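Local coordinates for protein 6-phosphogluconate dehydratase (Shewanella oneidensis, PDB 2GP4) that probably catalyses the dehydration of 6-phosphogluconate to 2-dehydro-3-deoxy-6-phosphogluconate, and is captured here as an apo form without its iron-sulfur cluster, at residues Pro140-Ser145 with Met504-Lys509; Arg462-Pro467 with Asp489-Val494; Ala468-Asp473 with Val558-Leu563. All blocks are in the same frame, centred on the assembly; numbering follows the deposited sequence.

Contact 1 joins the N-terminal and C-terminal family regions of the dehydratase. Contacts 2 and 3 lie wholly in the C-terminal region and share strand 463-471. Contact 2 uses the first half of that strand and contact 3 the second. Their centres are 10 Å apart and they touch directly. Val493 of contact 2 probably hydrogen-bonds to Val469 of contact 3, with Val493 N 2.7 Å from Val469 O. The centre of contact 1 is 23 Å from that of contact 2 and 22 Å from that of contact 3. The iron-sulfur cluster is absent from this apo form.

Contact 1 (Pro140-Ser145 with Met504-Lys509); sequences PGMELS and MPELHK
Selenomethionine Met142 reaches across to Pro505 and Glu506, and it carries most of this contact. Its residue sits in the short 3-10 turn 141-143. Two backbone bonds hold that turn: Glu143 N to Pro140 O and Leu144 N to Gly141 O. From there CG of Met142 leaves anti to the backbone N (chi1 178°), and the chain then bends twice. The first part of the chain packs obliquely on the proline, with Met142 CG 3.7 Å from Pro505 CB. The bends bring CE against Pro505 CA and the Glu506 side chain. Met142 CE is 3.7 Å from Pro505 CA. It also meets the side of the Glu506 chain, crossing it at about a right angle, with Met142 CE 3.5 Å from Glu506 CG.

Glu143 comes next. Its side chain lies alongside the proline ring and points the same way. The aliphatic part does the touching, with Glu143 CG 3.7 Å from Pro505 CG. The carboxylate serves another partner, since OE1 makes a salt bridge to Arg601. Pro505 is therefore covered by the side chains of two consecutive residues. The interface between the two segments is van der Waals packing throughout.

Arg531 touches Met142, and its NE hydrogen-bonds to Met504 O. The carboxylate of Glu506 has a weak hydrogen bond to Asn322. The contact packs a loop of the N-terminal family region against a loop of the C-terminal one. In the fold, 140-145 is the loop that leads into helix 145-160. The loop 504-509 runs from helix 499-502 to helix 511-519, and Glu143 also touches Asn502 at the end of the first of these.

Contact 2 (Arg462-Pro467 with Asp489-Val494); sequences RVVEAP and DCVVVV
Ala466 sets its methyl over one face of the flat peptide that joins Asp489 to Cys490. Its CB lies almost straight above the nitrogen, 3.5 Å from Cys490 N. Asp489 O of the same peptide is met by the proline ring, with Pro467 CG 3.6 Å away. The carbonyl of Pro467 is a second flat group. Val491 N donates to Pro467 O at 2.9 Å. The bond is nearly straight (164°), and the donor nitrogen sits 28° out of the carbonyl plane. Cys490 CA adds a CA-H...O contact to Pro467 O at 3.3 Å.

Strands 463-471 and 490-494 are parallel neighbours in the mixed sheet, joined through helix 477-482 as a beta-alpha-beta unit. The segments 463-467 and 490-494 nevertheless cross at 76°, and they meet at the corner around Ala466 and Cys490.

Beyond that corner the contact is apolar. Val491 CG2 packs on Ala466 CB at 4.0 Å. It also reaches Val464 CG1 at 4.2 Å, where the two valine side chains pass in opposing directions, touching by one methyl each. Strand 563-567 pairs with Val464 and Ala466 through backbone bonds. Asp489 OD1 accepts a hydrogen bond from Lys523 N.

Contact 3 (Ala468-Asp473 with Val558-Leu563); sequences AVVIDD and VQDGDL
Ala468 O accepts one hydrogen bond, from Gly561 N, and a lesser CA-H...O contact from Asp560. Gly561 N donates to Ala468 O at 3.1 Å, with an N-H angle of 164°. Asp560 CA lies 3.5 Å from Ala468 O. On the other end of the residue, Ala468 N faces Asp562 O at 2.7 Å, but this bond is bent and weak.

Asp560 also works through its side chain. CG lies anti to the carbonyl carbon (chi1 -63°), which carries the carboxylate forward along the strand. There Asp560 OD1 accepts from Val470 N at 3.1 Å. The bond is close to straight, at 172°, and meets the carboxylate on its syn side but well out of its plane.

An apolar patch lies beside these bonds. Val558 CG1 packs on Ala468 CB at 3.8 Å and on Val470 CG2 at 4.0 Å. Ile564 of strand 563-567 touches both Ala468 and Val558.

The loop is braced from within. Asp562 OD2 accepts from Gln559 N at 2.8 Å, approached from above the carboxylate plane, and also forms a salt bridge with Arg585. Gln559 to Asp562 form a type II beta turn, with Gly561 at the positive phi usual for its third position. The turn leads straight into strand 563-567, the antiparallel neighbour of strand 463-471 in the mixed sheet.

Contact 1 (Pro140-Ser145 with Met504-Lys509)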
loop_
_atom_site.group_PDB
_atom_site.type_symbol
_atom_site.label_atom_id
_atom_site.label_comp_id
_atom_site.label_asym_id
_atom_site.label_seq_id
_atom_site.Cartn_x
_atom_site.Cartn_y
_atom_site.Cartn_z
ATOM N N PRO A 140 17.937 12.101 5.441
ATOM C CA PRO A 140 17.682 12.680 4.112
ATOM C C PRO A 140 17.573 11.609 3.016
ATOM O O PRO A 140 17.021 11.875 1.946
ATOM C CB PRO A 140 18.908 13.576 3.870
ATOM C CG PRO A 140 19.643 13.632 5.197
ATOM C CD PRO A 140 19.334 12.326 5.847
ATOM N N GLY A 141 18.095 10.413 3.289
ATOM C CA GLY A 141 17.907 9.254 2.414
ATOM C C GLY A 141 16.446 8.847 2.291
ATOM O O GLY A 141 16.049 8.205 1.317
HETATM N N MSE A 142 15.646 9.240 3.281
HETATM C CA MSE A 142 14.206 8.990 3.283
HETATM C C MSE A 142 13.511 9.760 2.143
HETATM O O MSE A 142 12.432 9.376 1.692
HETATM C CB MSE A 142 13.625 9.317 4.672
HETATM C CG MSE A 142 12.117 9.146 4.829
HETATM SE SE MSE A 142 11.445 7.365 4.360
HETATM C CE MSE A 142 9.945 7.917 3.246
ATOM N N GLU A 143 14.158 10.819 1.658
ATOM C CA GLU A 143 13.647 11.605 0.525
ATOM C C GLU A 143 13.819 10.904 -0.837
ATOM O O GLU A 143 13.376 11.424 -1.859
ATOM C CB GLU A 143 14.266 13.012 0.509
ATOM C CG GLU A 143 13.741 13.935 1.616
ATOM C CD GLU A 143 14.502 15.257 1.744
ATOM O OE1 GLU A 143 15.170 15.688 0.775
ATOM O OE2 GLU A 143 14.421 15.881 2.827
ATOM N N LEU A 144 14.448 9.728 -0.837
ATOM C CA LEU A 144 14.610 8.906 -2.045
ATOM C C LEU A 144 13.735 7.645 -2.049
ATOM O O LEU A 144 13.702 6.906 -3.040
ATOM C CB LEU A 144 16.076 8.488 -2.226
ATOM C CG LEU A 144 17.174 9.533 -2.435
ATOM C CD1 LEU A 144 18.502 8.838 -2.718
ATOM C CD2 LEU A 144 16.821 10.507 -3.557
ATOM N N SER A 145 13.040 7.407 -0.940
ATOM C CA SER A 145 12.261 6.194 -0.728
ATOM C C SER A 145 11.152 5.967 -1.763
ATOM O O SER A 145 11.017 4.873 -2.310
ATOM C CB SER A 145 11.685 6.193 0.687
ATOM O OG SER A 145 10.657 5.231 0.821
HETATM N N MSE A 504 8.631 13.414 -1.044
HETATM C CA MSE A 504 7.640 12.955 -0.063
HETATM C C MSE A 504 8.199 12.000 1.010
HETATM O O MSE A 504 7.843 10.825 1.041
HETATM C CB MSE A 504 6.426 12.344 -0.788
HETATM C CG MSE A 504 5.111 12.382 -0.018
HETATM SE SE MSE A 504 3.728 11.312 -0.912
HETATM C CE MSE A 504 4.762 9.671 -1.091
ATOM N N PRO A 505 9.081 12.499 1.895
ATOM C CA PRO A 505 9.555 11.614 2.957
ATOM C C PRO A 505 8.483 11.395 4.030
ATOM O O PRO A 505 7.678 12.289 4.288
ATOM C CB PRO A 505 10.738 12.388 3.547
ATOM C CG PRO A 505 10.406 13.822 3.304
ATOM C CD PRO A 505 9.680 13.846 1.991
ATOM N N GLU A 506 8.470 10.211 4.633
ATOM C CA GLU A 506 7.614 9.925 5.787
ATOM C C GLU A 506 8.018 10.840 6.922
ATOM O O GLU A 506 9.192 10.912 7.281
ATOM C CB GLU A 506 7.763 8.466 6.234
ATOM C CG GLU A 506 7.095 7.450 5.308
ATOM C CD GLU A 506 7.284 6.025 5.776
ATOM O OE1 GLU A 506 7.853 5.830 6.876
ATOM O OE2 GLU A 506 6.870 5.099 5.045
ATOM N N LEU A 507 7.049 11.563 7.466
ATOM C CA LEU A 507 7.335 12.537 8.505
ATOM C C LEU A 507 6.990 11.953 9.870
ATOM O O LEU A 507 5.829 11.833 10.218
ATOM C CB LEU A 507 6.580 13.843 8.239
ATOM C CG LEU A 507 6.770 14.494 6.862
ATOM C CD1 LEU A 507 5.648 15.477 6.591
ATOM C CD2 LEU A 507 8.141 15.163 6.727
ATOM N N HIS A 508 8.018 11.584 10.629
ATOM C CA HIS A 508 7.832 10.868 11.889
ATOM C C HIS A 508 7.794 11.779 13.112
ATOM O O HIS A 508 7.430 11.335 14.193
ATOM C CB HIS A 508 8.912 9.793 12.061
ATOM C CG HIS A 508 8.911 8.762 10.976
ATOM N ND1 HIS A 508 7.936 7.792 10.872
ATOM C CD2 HIS A 508 9.760 8.556 9.940
ATOM C CE1 HIS A 508 8.190 7.029 9.822
ATOM N NE2 HIS A 508 9.289 7.471 9.239
ATOM N N LYS A 509 8.157 13.046 12.934
ATOM C CA LYS A 509 8.276 13.981 14.058
ATOM C C LYS A 509 6.998 14.774 14.366
ATOM O O LYS A 509 7.003 15.648 15.233
ATOM C CB LYS A 509 9.452 14.941 13.821
ATOM C CG LYS A 509 10.825 14.276 13.929
ATOM C CD LYS A 509 11.940 15.155 13.374
ATOM C CE LYS A 509 12.397 16.196 14.379
ATOM N NZ LYS A 509 13.731 16.750 14.000
#

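Contact 2 (Arg462-Pro467 with Asp489-Val494)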
loop_
_atom_site.group_PDB
_atom_site.type_symbol
_atom_site.label_atom_id
_atom_site.label_comp_id
_atom_site.label_asym_id
_atom_site.label_seq_id
_atom_site.Cartn_x
_atom_site.Cartn_y
_atom_site.Cartn_z
ATOM N N ARG A 462 -12.957 14.070 15.419
ATOM C CA ARG A 462 -13.026 13.942 13.952
ATOM C C ARG A 462 -13.377 15.235 13.215
ATOM O O ARG A 462 -13.330 15.285 11.982
ATOM C CB ARG A 462 -13.979 12.809 13.536
ATOM C CG ARG A 462 -13.397 11.414 13.753
ATOM C CD ARG A 462 -14.348 10.307 13.335
ATOM N NE ARG A 462 -13.846 9.007 13.780
ATOM C CZ ARG A 462 -14.438 7.834 13.557
ATOM N NH1 ARG A 462 -15.580 7.761 12.883
ATOM N NH2 ARG A 462 -13.876 6.724 14.012
ATOM N N VAL A 463 -13.731 16.273 13.968
ATOM C CA VAL A 463 -14.014 17.595 13.407
ATOM C C VAL A 463 -13.203 18.642 14.168
ATOM O O VAL A 463 -13.386 18.810 15.372
ATOM C CB VAL A 463 -15.534 17.950 13.490
ATOM C CG1 VAL A 463 -15.805 19.337 12.913
ATOM C CG2 VAL A 463 -16.384 16.902 12.778
ATOM N N VAL A 464 -12.302 19.328 13.468
ATOM C CA VAL A 464 -11.535 20.420 14.056
ATOM C C VAL A 464 -11.587 21.651 13.156
ATOM O O VAL A 464 -11.216 21.592 11.979
ATOM C CB VAL A 464 -10.051 20.043 14.343
ATOM C CG1 VAL A 464 -9.259 21.259 14.859
ATOM C CG2 VAL A 464 -9.951 18.890 15.338
ATOM N N GLU A 465 -12.071 22.752 13.723
ATOM C CA GLU A 465 -12.040 24.051 13.079
ATOM C C GLU A 465 -11.209 24.971 13.972
ATOM O O GLU A 465 -11.616 25.300 15.091
ATOM C CB GLU A 465 -13.455 24.593 12.888
ATOM C CG GLU A 465 -13.526 25.870 12.061
ATOM C CD GLU A 465 -14.926 26.456 12.004
ATOM O OE1 GLU A 465 -15.803 25.854 11.350
ATOM O OE2 GLU A 465 -15.148 27.526 12.610
ATOM N N ALA A 466 -10.037 25.358 13.474
ATOM C CA ALA A 466 -9.037 26.046 14.282
ATOM C C ALA A 466 -8.095 26.899 13.422
ATOM O O ALA A 466 -7.904 26.599 12.243
ATOM C CB ALA A 466 -8.244 25.028 15.079
ATOM N N PRO A 467 -7.520 27.975 14.005
ATOM C CA PRO A 467 -6.520 28.791 13.304
ATOM C C PRO A 467 -5.302 27.980 12.845
ATOM O O PRO A 467 -4.940 26.981 13.482
ATOM C CB PRO A 467 -6.112 29.834 14.357
ATOM C CG PRO A 467 -6.569 29.268 15.673
ATOM C CD PRO A 467 -7.801 28.506 15.355
ATOM N N ASP A 489 -5.977 25.426 20.554
ATOM C CA ASP A 489 -6.605 24.828 19.383
ATOM C C ASP A 489 -5.922 25.378 18.133
ATOM O O ASP A 489 -5.764 26.595 17.995
ATOM C CB ASP A 489 -8.103 25.146 19.344
ATOM C CG ASP A 489 -8.863 24.595 20.543
ATOM O OD1 ASP A 489 -8.254 23.954 21.424
ATOM O OD2 ASP A 489 -10.085 24.817 20.604
ATOM N N CYS A 490 -5.502 24.486 17.239
ATOM C CA CYS A 490 -4.822 24.887 16.005
ATOM C C CYS A 490 -4.789 23.753 14.982
ATOM O O CYS A 490 -4.875 22.579 15.338
ATOM C CB CYS A 490 -3.390 25.358 16.299
ATOM S SG CYS A 490 -2.387 24.145 17.189
ATOM N N VAL A 491 -4.678 24.113 13.710
ATOM C CA VAL A 491 -4.368 23.138 12.677
ATOM C C VAL A 491 -2.928 23.383 12.233
ATOM O O VAL A 491 -2.619 24.432 11.671
ATOM C CB VAL A 491 -5.360 23.215 11.483
ATOM C CG1 VAL A 491 -4.972 22.227 10.381
ATOM C CG2 VAL A 491 -6.786 22.951 11.952
ATOM N N VAL A 492 -2.045 22.432 12.526
ATOM C CA VAL A 492 -0.641 22.521 12.110
ATOM C C VAL A 492 -0.496 22.139 10.626
ATOM O O VAL A 492 -0.733 20.988 10.234
ATOM C CB VAL A 492 0.274 21.641 12.991
ATOM C CG1 VAL A 492 1.726 21.707 12.513
ATOM C CG2 VAL A 492 0.178 22.060 14.455
ATOM N N VAL A 493 -0.123 23.126 9.813
ATOM C CA VAL A 493 0.043 22.954 8.376
ATOM C C VAL A 493 1.518 22.776 8.058
ATOM O O VAL A 493 2.339 23.651 8.349
ATOM C CB VAL A 493 -0.503 24.178 7.592
ATOM C CG1 VAL A 493 -0.167 24.077 6.092
ATOM C CG2 VAL A 493 -2.010 24.345 7.818
ATOM N N VAL A 494 1.845 21.635 7.460
ATOM C CA VAL A 494 3.208 21.328 7.059
ATOM C C VAL A 494 3.264 21.231 5.536
ATOM O O VAL A 494 2.753 20.282 4.939
ATOM C CB VAL A 494 3.706 20.015 7.694
ATOM C CG1 VAL A 494 5.192 19.830 7.429
ATOM C CG2 VAL A 494 3.418 19.991 9.204
#

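Contact 3 (Ala468-Asp473 with Val558-Leu563)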
loop_
_atom_site.group_PDB
_atom_site.type_symbol
_atom_site.label_atom_id
_atom_site.label_comp_id
_atom_site.label_asym_id
_atom_site.label_seq_id
_atom_site.Cartn_x
_atom_site.Cartn_y
_atom_site.Cartn_z
ATOM N N ALA A 468 -4.682 28.408 11.749
ATOM C CA ALA A 468 -3.583 27.662 11.136
ATOM C C ALA A 468 -2.229 28.003 11.735
ATOM O O ALA A 468 -2.006 29.124 12.208
ATOM C CB ALA A 468 -3.553 27.886 9.634
ATOM N N VAL A 469 -1.337 27.013 11.704
ATOM C CA VAL A 469 0.062 27.176 12.079
ATOM C C VAL A 469 0.920 26.565 10.959
ATOM O O VAL A 469 0.965 25.346 10.791
ATOM C CB VAL A 469 0.361 26.525 13.464
ATOM C CG1 VAL A 469 1.857 26.470 13.726
ATOM C CG2 VAL A 469 -0.351 27.294 14.588
ATOM N N VAL A 470 1.586 27.425 10.194
ATOM C CA VAL A 470 2.264 27.023 8.959
ATOM C C VAL A 470 3.766 26.834 9.148
ATOM O O VAL A 470 4.447 27.714 9.669
ATOM C CB VAL A 470 2.017 28.044 7.800
ATOM C CG1 VAL A 470 2.545 27.503 6.477
ATOM C CG2 VAL A 470 0.534 28.378 7.668
ATOM N N ILE A 471 4.264 25.673 8.728
ATOM C CA ILE A 471 5.704 25.411 8.627
ATOM C C ILE A 471 6.008 24.655 7.330
ATOM O O ILE A 471 5.141 23.972 6.792
ATOM C CB ILE A 471 6.263 24.643 9.858
ATOM C CG1 ILE A 471 5.412 23.408 10.172
ATOM C CG2 ILE A 471 6.333 25.567 11.074
ATOM C CD1 ILE A 471 6.095 22.396 11.081
ATOM N N ASP A 472 7.231 24.791 6.817
ATOM C CA ASP A 472 7.607 24.114 5.572
ATOM C C ASP A 472 8.692 23.062 5.775
ATOM O O ASP A 472 9.305 22.578 4.818
ATOM C CB ASP A 472 7.981 25.122 4.470
ATOM C CG ASP A 472 9.142 26.030 4.848
ATOM O OD1 ASP A 472 9.905 25.723 5.792
ATOM O OD2 ASP A 472 9.299 27.066 4.171
ATOM N N ASP A 473 8.907 22.709 7.036
ATOM C CA ASP A 473 9.891 21.717 7.428
ATOM C C ASP A 473 9.431 21.174 8.767
ATOM O O ASP A 473 9.175 21.941 9.695
ATOM C CB ASP A 473 11.269 22.371 7.555
ATOM C CG ASP A 473 12.391 21.369 7.785
ATOM O OD1 ASP A 473 12.181 20.344 8.474
ATOM O OD2 ASP A 473 13.511 21.628 7.289
ATOM N N VAL A 558 -1.977 29.637 2.527
ATOM C CA VAL A 558 -2.421 29.624 3.925
ATOM C C VAL A 558 -1.466 30.453 4.791
ATOM O O VAL A 558 -0.247 30.347 4.658
ATOM C CB VAL A 558 -2.527 28.184 4.486
ATOM C CG1 VAL A 558 -3.094 28.195 5.905
ATOM C CG2 VAL A 558 -3.393 27.312 3.596
ATOM N N GLN A 559 -2.029 31.292 5.656
ATOM C CA GLN A 559 -1.241 32.123 6.560
ATOM C C GLN A 559 -1.600 31.776 7.994
ATOM O O GLN A 559 -2.680 31.249 8.247
ATOM C CB GLN A 559 -1.501 33.613 6.290
ATOM C CG GLN A 559 -1.001 34.099 4.931
ATOM C CD GLN A 559 -1.317 35.568 4.642
ATOM O OE1 GLN A 559 -1.829 36.302 5.495
ATOM N NE2 GLN A 559 -0.997 36.003 3.424
ATOM N N ASP A 560 -0.697 32.060 8.929
ATOM C CA ASP A 560 -0.981 31.861 10.347
ATOM C C ASP A 560 -2.252 32.610 10.736
ATOM O O ASP A 560 -2.444 33.773 10.363
ATOM C CB ASP A 560 0.190 32.334 11.211
ATOM C CG ASP A 560 1.463 31.550 10.951
ATOM O OD1 ASP A 560 1.503 30.340 11.279
ATOM O OD2 ASP A 560 2.429 32.151 10.426
ATOM N N GLY A 561 -3.128 31.929 11.464
ATOM C CA GLY A 561 -4.358 32.545 11.951
ATOM C C GLY A 561 -5.585 32.135 11.164
ATOM O O GLY A 561 -6.668 32.009 11.737
ATOM N N ASP A 562 -5.421 31.933 9.855
ATOM C CA ASP A 562 -6.521 31.503 8.986
ATOM C C ASP A 562 -7.259 30.328 9.606
ATOM O O ASP A 562 -6.631 29.412 10.137
ATOM C CB ASP A 562 -5.999 31.068 7.617
ATOM C CG ASP A 562 -5.337 32.191 6.843
ATOM O OD1 ASP A 562 -5.415 33.363 7.271
ATOM O OD2 ASP A 562 -4.733 31.892 5.792
ATOM N N LEU A 563 -8.586 30.354 9.544
ATOM C CA LEU A 563 -9.378 29.222 10.011
ATOM C C LEU A 563 -9.368 28.104 8.976
ATOM O O LEU A 563 -9.625 28.334 7.791
ATOM C CB LEU A 563 -10.820 29.630 10.327
ATOM C CG LEU A 563 -11.224 30.250 11.676
ATOM C CD1 LEU A 563 -10.459 29.663 12.872
ATOM C CD2 LEU A 563 -11.089 31.758 11.649
#